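Local coordinates for protein exotoxin 5 (Staphylococcus aureus subsp. aureus COL, PDB 3R2I) that is of unknown function but, as a staphylococcal superantigen-like exotoxin, is probably secreted and may act on components of the host's immune defence, at residues Val136-Thr140 and Phe229-Val235; Val151-Gln157 and Ile169-Ile175. All blocks are in the same frame, centred on the assembly; numbering follows the deposited sequence.

Contact 1 joins strand 133-141 of the OB-fold domain to the loop that precedes strand 235-237 in the beta-grasp domain, buried near the middle of the chain. Contact 2 is local to the beta-grasp domain, pairing the start of strand 155-160 and the residues before it with the end of strand 167-172 and the residues after it. Its segments both fall in sequence between those of contact 1. The centres are 21 Å apart, the nearest atoms about 9 Å. The start of helix 182-197 (Leu182, Lys183) bonds to contact 1, while Leu185, Ile189, Leu192 and Tyr197 meet contact 2. Contact 1 thus joins the two domains; contact 2 shapes one edge of the beta-grasp sheet.

Contact 1 of 2, residues Val136-Thr140 and Phe229-Val235; sequences VGGIT and FERMFDV
Val136 meets three residues of 229-235 with three different atoms. Its CB lies 3.8 Å from Met232 SD. From there the side chain forks: CG1, placed anti to the backbone N (chi1 180°), reaches Phe233 CZ at 3.6 Å, while CG2 goes to Phe229, 3.9 Å from CD2, the two side chains crossing at about a right angle. One valine thus fits among a thioether and two aromatic rings. The next residue supplies backbone alone: Gly137 CA sits over one face of the Phe233 ring, 3.8 Å from its centroid and displaced toward the rim, a CH-pi contact. The same Gly137 CA runs close against Met232 O, at 3.5 Å. Gly138 N then donates to Met232 O at 2.9 Å. Farther on, water 1 donates to both Ile139 O and Phe233 O, and the methyls Thr140 CG2 and Val235 CG2 pack tightly at 3.5 Å. Lys183 NZ, at the start of helix 182-197, hydrogen-bonds to Val136 O. The chemistry is that of an interface between OB-fold and beta-grasp domains: mainly apolar, with the two segments joined by one direct backbone bond and one shared water, while other backbone groups bond to Lys183 and to residues such as Phe102 and Asp119.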
ATOM      1  N   VAL A 136      -0.233   5.218   8.382  1.00 17.73           N
ATOM      2  CA  VAL A 136      -1.552   5.710   8.037  1.00 16.71           C
ATOM      3  C   VAL A 136      -2.368   4.657   7.270  1.00 17.79           C
ATOM      4  O   VAL A 136      -1.903   4.102   6.271  1.00 19.53           O
ATOM      5  CB  VAL A 136      -1.476   7.002   7.180  1.00 17.66           C
ATOM      6  CG1 VAL A 136      -2.874   7.496   6.832  1.00 17.33           C
ATOM      7  CG2 VAL A 136      -0.711   8.106   7.884  1.00 15.93           C
ATOM      8  N   GLY A 137      -3.560   4.337   7.759  1.00 17.72           N
ATOM      9  CA  GLY A 137      -4.454   3.398   7.068  1.00 17.75           C
ATOM     10  C   GLY A 137      -4.016   1.958   6.972  1.00 18.30           C
ATOM     11  O   GLY A 137      -3.452   1.405   7.918  1.00 18.41           O
ATOM     12  N   GLY A 138      -4.282   1.340   5.825  1.00 18.32           N
ATOM     13  CA  GLY A 138      -3.876  -0.031   5.606  1.00 19.00           C
ATOM     14  C   GLY A 138      -4.628  -1.093   6.389  1.00 19.04           C
ATOM     15  O   GLY A 138      -4.152  -2.227   6.502  1.00 18.68           O
ATOM     16  N   ILE A 139      -5.831  -0.757   6.848  1.00 21.40           N
ATOM     17  CA  ILE A 139      -6.649  -1.640   7.686  1.00 22.03           C
ATOM     18  C   ILE A 139      -7.637  -2.416   6.865  1.00 23.68           C
ATOM     19  O   ILE A 139      -8.411  -1.840   6.141  1.00 25.64           O
ATOM     20  CB  ILE A 139      -7.397  -0.801   8.718  1.00 24.17           C
ATOM     21  CG1 ILE A 139      -6.402   0.064   9.518  1.00 23.53           C
ATOM     22  CG2 ILE A 139      -8.219  -1.665   9.691  1.00 21.34           C
ATOM     23  CD1 ILE A 139      -7.078   1.306  10.127  1.00 26.15           C
ATOM     24  N   THR A 140      -7.578  -3.740   6.955  1.00 25.43           N
ATOM     25  CA  THR A 140      -8.491  -4.625   6.218  1.00 25.45           C
ATOM     26  C   THR A 140      -9.048  -5.662   7.158  1.00 26.78           C
ATOM     27  O   THR A 140      -8.559  -5.808   8.253  1.00 27.28           O
ATOM     28  CB  THR A 140      -7.743  -5.388   5.092  1.00 25.43           C
ATOM     29  OG1 THR A 140      -6.599  -6.043   5.647  1.00 22.53           O
ATOM     30  CG2 THR A 140      -7.275  -4.420   3.967  1.00 23.80           C
ATOM     31  N   PHE A 229      -2.808  10.496   1.628  1.00 21.28           N
ATOM     32  CA  PHE A 229      -3.184   9.798   2.847  1.00 23.12           C
ATOM     33  C   PHE A 229      -4.610   9.268   2.800  1.00 23.75           C
ATOM     34  O   PHE A 229      -4.907   8.224   3.366  1.00 21.89           O
ATOM     35  CB  PHE A 229      -3.042  10.706   4.092  1.00 24.04           C
ATOM     36  CG  PHE A 229      -1.625  11.143   4.364  1.00 22.51           C
ATOM     37  CD1 PHE A 229      -1.283  12.473   4.346  1.00 23.83           C
ATOM     38  CD2 PHE A 229      -0.625  10.195   4.578  1.00 20.27           C
ATOM     39  CE1 PHE A 229       0.031  12.886   4.597  1.00 25.11           C
ATOM     40  CE2 PHE A 229       0.685  10.570   4.817  1.00 16.66           C
ATOM     41  CZ  PHE A 229       1.028  11.926   4.813  1.00 20.52           C
ATOM     42  N   GLU A 230      -5.506   9.983   2.154  1.00 25.60           N
ATOM     43  CA  GLU A 230      -6.881   9.513   2.125  1.00 29.10           C
ATOM     44  C   GLU A 230      -7.085   8.181   1.364  1.00 27.98           C
ATOM     45  O   GLU A 230      -7.942   7.351   1.737  1.00 29.68           O
ATOM     46  CB  GLU A 230      -7.808  10.606   1.629  1.00 32.52           C
ATOM     47  CG  GLU A 230      -9.297  10.193   1.781  1.00 44.17           C
ATOM     48  CD  GLU A 230     -10.235  11.365   2.047  1.00 56.58           C
ATOM     49  OE1 GLU A 230     -11.126  11.584   1.189  1.00 65.75           O
ATOM     50  OE2 GLU A 230     -10.062  12.071   3.090  1.00 60.37           O
ATOM     51  N   ARG A 231      -6.252   7.931   0.356  1.00 24.79           N
ATOM     52  CA  ARG A 231      -6.372   6.718  -0.423  1.00 22.15           C
ATOM     53  C   ARG A 231      -5.713   5.541   0.277  1.00 21.19           C
ATOM     54  O   ARG A 231      -5.901   4.400  -0.089  1.00 20.42           O
ATOM     55  CB  ARG A 231      -5.852   6.949  -1.819  1.00 20.70           C
ATOM     56  CG  ARG A 231      -6.675   8.027  -2.552  1.00 21.83           C
ATOM     57  CD  ARG A 231      -6.075   8.316  -3.929  1.00 23.98           C
ATOM     58  NE  ARG A 231      -6.246   7.220  -4.881  1.00 23.49           N
ATOM     59  CZ  ARG A 231      -5.619   7.114  -6.062  1.00 27.93           C
ATOM     60  NH1 ARG A 231      -4.676   7.978  -6.432  1.00 26.73           N
ATOM     61  NH2 ARG A 231      -5.908   6.101  -6.875  1.00 25.56           N
ATOM     62  N   MET A 232      -4.979   5.821   1.330  1.00 22.09           N
ATOM     63  CA  MET A 232      -4.354   4.776   2.113  1.00 20.85           C
ATOM     64  C   MET A 232      -5.391   3.985   2.931  1.00 22.40           C
ATOM     65  O   MET A 232      -5.033   2.999   3.607  1.00 22.93           O
ATOM     66  CB  MET A 232      -3.293   5.373   3.036  1.00 21.33           C
ATOM     67  CG  MET A 232      -2.087   5.908   2.310  1.00 18.37           C
ATOM     68  SD  MET A 232      -0.854   6.516   3.445  1.00 22.23           S
ATOM     69  CE  MET A 232       0.358   7.073   2.224  1.00 15.93           C
ATOM     70  N   PHE A 233      -6.658   4.408   2.883  1.00 23.48           N
ATOM     71  CA  PHE A 233      -7.738   3.682   3.573  1.00 24.77           C
ATOM     72  C   PHE A 233      -8.590   2.845   2.636  1.00 25.53           C
ATOM     73  O   PHE A 233      -9.318   1.988   3.101  1.00 27.29           O
ATOM     74  CB  PHE A 233      -8.635   4.629   4.362  1.00 25.65           C
ATOM     75  CG  PHE A 233      -7.894   5.365   5.418  1.00 24.18           C
ATOM     76  CD1 PHE A 233      -7.837   4.877   6.704  1.00 22.00           C
ATOM     77  CD2 PHE A 233      -7.155   6.483   5.092  1.00 20.14           C
ATOM     78  CE1 PHE A 233      -7.099   5.526   7.660  1.00 27.07           C
ATOM     79  CE2 PHE A 233      -6.411   7.148   6.050  1.00 22.64           C
ATOM     80  CZ  PHE A 233      -6.386   6.690   7.328  1.00 23.09           C
ATOM     81  N   ASP A 234      -8.516   3.096   1.328  1.00 25.89           N
ATOM     82  CA  ASP A 234      -9.306   2.324   0.379  1.00 25.72           C
ATOM     83  C   ASP A 234      -8.880   0.866   0.386  1.00 24.88           C
ATOM     84  O   ASP A 234      -7.694   0.528   0.408  1.00 22.22           O
ATOM     85  CB  ASP A 234      -9.158   2.836  -1.042  1.00 26.42           C
ATOM     86  CG  ASP A 234      -9.637   4.247  -1.223  1.00 29.10           C
ATOM     87  OD1 ASP A 234     -10.074   4.912  -0.263  1.00 35.83           O
ATOM     88  OD2 ASP A 234      -9.566   4.691  -2.379  1.00 38.30           O
ATOM     89  N   VAL A 235      -9.886   0.037   0.222  1.00 25.18           N
ATOM     90  CA  VAL A 235      -9.795  -1.397   0.267  1.00 26.03           C
ATOM     91  C   VAL A 235     -10.531  -2.024  -0.928  1.00 26.08           C
ATOM     92  O   VAL A 235     -11.393  -1.384  -1.524  1.00 25.82           O
ATOM     93  CB  VAL A 235     -10.423  -1.757   1.622  1.00 27.18           C
ATOM     94  CG1 VAL A 235     -11.587  -2.748   1.541  1.00 30.92           C
ATOM     95  CG2 VAL A 235      -9.396  -1.981   2.644  1.00 26.52           C
TER
HETATM   96  O   HOH W   1      -8.346   0.775   5.613  1.00 23.55           O

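Contact 2 of 2, residues Val151-Gln157 and Ile169-Ile175; sequences VSNPSLQ and INELFFI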
ATOM      1  N   VAL A 151      -5.100 -17.322  -2.342  1.00 50.50           N
ATOM      2  CA  VAL A 151      -3.999 -16.666  -2.985  1.00 46.94           C
ATOM      3  C   VAL A 151      -4.569 -16.157  -4.285  1.00 42.88           C
ATOM      4  O   VAL A 151      -5.253 -16.885  -4.966  1.00 42.99           O
ATOM      5  CB  VAL A 151      -2.835 -17.638  -3.334  1.00 47.35           C
ATOM      6  CG1 VAL A 151      -1.719 -16.883  -4.029  1.00 49.03           C
ATOM      7  CG2 VAL A 151      -2.304 -18.346  -2.085  1.00 51.74           C
ATOM      8  N   SER A 152      -4.334 -14.888  -4.583  1.00 38.79           N
ATOM      9  CA  SER A 152      -4.748 -14.282  -5.841  1.00 36.88           C
ATOM     10  C   SER A 152      -3.429 -14.113  -6.587  1.00 33.29           C
ATOM     11  O   SER A 152      -2.379 -13.910  -5.979  1.00 32.11           O
ATOM     12  CB  SER A 152      -5.412 -12.913  -5.651  1.00 35.99           C
ATOM     13  OG  SER A 152      -6.574 -12.976  -4.846  1.00 39.44           O
ATOM     14  N   ASN A 153      -3.486 -14.165  -7.902  1.00 30.37           N
ATOM     15  CA  ASN A 153      -2.285 -14.069  -8.698  1.00 28.47           C
ATOM     16  C   ASN A 153      -2.591 -13.303  -9.984  1.00 26.23           C
ATOM     17  O   ASN A 153      -2.579 -13.878 -11.068  1.00 27.05           O
ATOM     18  CB  ASN A 153      -1.784 -15.490  -8.967  1.00 27.41           C
ATOM     19  CG  ASN A 153      -0.546 -15.525  -9.869  1.00 28.87           C
ATOM     20  OD1 ASN A 153      -0.395 -16.463 -10.645  1.00 30.53           O
ATOM     21  ND2 ASN A 153       0.286 -14.483  -9.835  1.00 21.29           N
ATOM     22  N   PRO A 154      -2.968 -12.022  -9.853  1.00 25.17           N
ATOM     23  CA  PRO A 154      -3.260 -11.196 -11.008  1.00 25.27           C
ATOM     24  C   PRO A 154      -2.010 -10.904 -11.816  1.00 25.04           C
ATOM     25  O   PRO A 154      -0.937 -10.789 -11.262  1.00 21.84           O
ATOM     26  CB  PRO A 154      -3.793  -9.905 -10.398  1.00 24.44           C
ATOM     27  CG  PRO A 154      -3.193  -9.844  -9.072  1.00 24.52           C
ATOM     28  CD  PRO A 154      -3.228 -11.286  -8.608  1.00 25.51           C
ATOM     29  N   SER A 155      -2.157 -10.791 -13.133  1.00 27.27           N
ATOM     30  CA  SER A 155      -0.994 -10.505 -13.978  1.00 27.67           C
ATOM     31  C   SER A 155      -0.520  -9.096 -13.651  1.00 25.80           C
ATOM     32  O   SER A 155      -1.298  -8.288 -13.177  1.00 24.67           O
ATOM     33  CB  SER A 155      -1.350 -10.626 -15.459  1.00 28.34           C
ATOM     34  OG  SER A 155      -2.303  -9.640 -15.787  1.00 34.12           O
ATOM     35  N   LEU A 156       0.763  -8.836 -13.866  1.00 24.45           N
ATOM     36  CA  LEU A 156       1.362  -7.534 -13.616  1.00 24.47           C
ATOM     37  C   LEU A 156       2.370  -7.330 -14.716  1.00 25.30           C
ATOM     38  O   LEU A 156       3.262  -8.168 -14.878  1.00 26.37           O
ATOM     39  CB  LEU A 156       2.056  -7.502 -12.240  1.00 23.75           C
ATOM     40  CG  LEU A 156       2.899  -6.280 -11.795  1.00 25.14           C
ATOM     41  CD1 LEU A 156       2.127  -4.978 -11.798  1.00 24.81           C
ATOM     42  CD2 LEU A 156       3.493  -6.535 -10.407  1.00 24.21           C
ATOM     43  N   GLN A 157       2.160  -6.296 -15.527  1.00 26.39           N
ATOM     44  CA  GLN A 157       3.054  -5.961 -16.616  1.00 27.61           C
ATOM     45  C   GLN A 157       3.600  -4.584 -16.401  1.00 24.25           C
ATOM     46  O   GLN A 157       2.857  -3.692 -16.047  1.00 25.16           O
ATOM     47  CB  GLN A 157       2.346  -5.880 -17.972  1.00 29.86           C
ATOM     48  CG  GLN A 157       2.132  -7.151 -18.672  1.00 39.10           C
ATOM     49  CD  GLN A 157       1.897  -6.915 -20.167  1.00 44.77           C
ATOM     50  OE1 GLN A 157       1.245  -5.941 -20.561  1.00 43.49           O
ATOM     51  NE2 GLN A 157       2.445  -7.809 -21.001  1.00 42.36           N
ATOM     52  N   ILE A 169       7.099  -6.213 -19.874  1.00 18.21           N
ATOM     53  CA  ILE A 169       7.610  -7.326 -19.063  1.00 18.39           C
ATOM     54  C   ILE A 169       6.632  -7.768 -17.977  1.00 19.55           C
ATOM     55  O   ILE A 169       6.127  -6.941 -17.217  1.00 20.04           O
ATOM     56  CB  ILE A 169       8.906  -6.866 -18.353  1.00 18.10           C
ATOM     57  CG1 ILE A 169      10.012  -6.576 -19.376  1.00 18.90           C
ATOM     58  CG2 ILE A 169       9.421  -7.867 -17.292  1.00 16.53           C
ATOM     59  CD1 ILE A 169      11.156  -5.804 -18.783  1.00 18.22           C
ATOM     60  N   ASN A 170       6.363  -9.068 -17.910  1.00 20.81           N
ATOM     61  CA  ASN A 170       5.510  -9.634 -16.869  1.00 20.92           C
ATOM     62  C   ASN A 170       6.293  -9.884 -15.608  1.00 21.79           C
ATOM     63  O   ASN A 170       7.469 -10.275 -15.652  1.00 22.95           O
ATOM     64  CB  ASN A 170       4.875 -10.946 -17.350  1.00 22.66           C
ATOM     65  CG  ASN A 170       3.627 -10.698 -18.177  1.00 19.95           C
ATOM     66  OD1 ASN A 170       2.615 -10.306 -17.636  1.00 26.67           O
ATOM     67  ND2 ASN A 170       3.693 -10.939 -19.470  1.00 23.36           N
ATOM     68  N   GLU A 171       5.627  -9.663 -14.488  1.00 21.85           N
ATOM     69  CA  GLU A 171       6.181  -9.865 -13.157  1.00 21.28           C
ATOM     70  C   GLU A 171       5.203 -10.774 -12.426  1.00 21.62           C
ATOM     71  O   GLU A 171       4.037 -10.801 -12.755  1.00 21.12           O
ATOM     72  CB  GLU A 171       6.259  -8.523 -12.442  1.00 20.94           C
ATOM     73  CG  GLU A 171       7.183  -7.538 -13.140  1.00 23.01           C
ATOM     74  CD  GLU A 171       8.643  -7.845 -12.892  1.00 24.41           C
ATOM     75  OE1 GLU A 171       9.494  -7.319 -13.638  1.00 25.45           O
ATOM     76  OE2 GLU A 171       8.932  -8.566 -11.906  1.00 26.26           O
ATOM     77  N   LEU A 172       5.677 -11.524 -11.435  1.00 22.78           N
ATOM     78  CA  LEU A 172       4.821 -12.461 -10.727  1.00 23.24           C
ATOM     79  C   LEU A 172       4.425 -11.838  -9.371  1.00 24.53           C
ATOM     80  O   LEU A 172       5.236 -11.661  -8.472  1.00 23.43           O
ATOM     81  CB  LEU A 172       5.534 -13.785 -10.575  1.00 23.55           C
ATOM     82  CG  LEU A 172       4.691 -15.004 -10.211  1.00 26.98           C
ATOM     83  CD1 LEU A 172       3.614 -15.279 -11.324  1.00 18.04           C
ATOM     84  CD2 LEU A 172       5.576 -16.234  -9.985  1.00 26.30           C
ATOM     85  N   PHE A 173       3.138 -11.588  -9.232  1.00 25.73           N
ATOM     86  CA  PHE A 173       2.590 -10.934  -8.080  1.00 25.43           C
ATOM     87  C   PHE A 173       1.508 -11.778  -7.368  1.00 25.24           C
ATOM     88  O   PHE A 173       0.469 -12.048  -7.928  1.00 28.57           O
ATOM     89  CB  PHE A 173       1.997  -9.623  -8.632  1.00 24.60           C
ATOM     90  CG  PHE A 173       1.639  -8.635  -7.598  1.00 24.41           C
ATOM     91  CD1 PHE A 173       2.604  -7.831  -7.047  1.00 26.00           C
ATOM     92  CD2 PHE A 173       0.329  -8.472  -7.200  1.00 27.84           C
ATOM     93  CE1 PHE A 173       2.274  -6.898  -6.090  1.00 28.27           C
ATOM     94  CE2 PHE A 173      -0.005  -7.539  -6.244  1.00 25.58           C
ATOM     95  CZ  PHE A 173       0.967  -6.779  -5.670  1.00 27.80           C
ATOM     96  N   PHE A 174       1.754 -12.190  -6.132  1.00 25.11           N
ATOM     97  CA  PHE A 174       0.779 -12.957  -5.362  1.00 24.09           C
ATOM     98  C   PHE A 174       0.161 -12.073  -4.281  1.00 23.94           C
ATOM     99  O   PHE A 174       0.850 -11.266  -3.685  1.00 22.91           O
ATOM    100  CB  PHE A 174       1.444 -14.149  -4.682  1.00 24.42           C
ATOM    101  CG  PHE A 174       1.927 -15.224  -5.641  1.00 24.50           C
ATOM    102  CD1 PHE A 174       1.023 -16.089  -6.232  1.00 23.93           C
ATOM    103  CD2 PHE A 174       3.281 -15.394  -5.907  1.00 22.13           C
ATOM    104  CE1 PHE A 174       1.442 -17.083  -7.103  1.00 25.58           C
ATOM    105  CE2 PHE A 174       3.709 -16.400  -6.749  1.00 26.92           C
ATOM    106  CZ  PHE A 174       2.778 -17.255  -7.348  1.00 27.46           C
ATOM    107  N   ILE A 175      -1.136 -12.198  -4.046  1.00 23.93           N
ATOM    108  CA  ILE A 175      -1.772 -11.420  -2.991  1.00 25.25           C
ATOM    109  C   ILE A 175      -2.388 -12.478  -2.104  1.00 25.66           C
ATOM    110  O   ILE A 175      -3.218 -13.243  -2.569  1.00 25.14           O
ATOM    111  CB  ILE A 175      -2.886 -10.507  -3.503  1.00 26.11           C
ATOM    112  CG1 ILE A 175      -2.371  -9.652  -4.656  1.00 24.74           C
ATOM    113  CG2 ILE A 175      -3.451  -9.690  -2.306  1.00 23.98           C
ATOM    114  CD1 ILE A 175      -3.442  -8.815  -5.331  1.00 23.78           C
TER
HETATM  115  O   HOH W   2       1.252 -12.069 -11.569  1.00 28.96           O
HETATM  116  O   HOH W   3       2.165 -11.304 -14.671  1.00 21.34           O
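With chi1 at 177°, Asn153 holds its CG anti to the backbone N; Phe174 CG is turned beside its own backbone N (chi1 -68°), which brings the ring alongside the amide, the two running in the same direction and 28° from parallel. Asn153 ND2 is over one face of the ring and donates to Phe173 O at 3.1 Å; the acceptor lies in the amide plane, but the donor stands well above the carbonyl plane. Val151 CG1 adds a methyl at 3.6 Å from Phe174 CD1. Next to this pair, Ser152 and Ile175 form a single antiparallel bridge, closed by Ser152 N to Ile175 O at 2.8 Å and the return bond from Ile175 N. Between Asn153 and Leu156 the chains draw apart, and Phe173 N donates to water 2, which may in turn donate to Pro154 O, while water 3 accepts from Leu156 N. Direct bonding resumes where Glu171 N donates to Leu156 O at 2.8 Å. On the inner side Leu156 CD2 packs at 3.7 Å from Phe173 CD1, and Pro154 CG comes to the edge of the same ring. This hairpin forms one margin of the mixed beta-grasp sheet: Pro154, Leu156 and Ile175 touch strand 241-248, Phe173 rests on Leu185 and Ile189 of helix 182-197, and Glu171 reaches Tyr197 of that helix through a hydrogen bond.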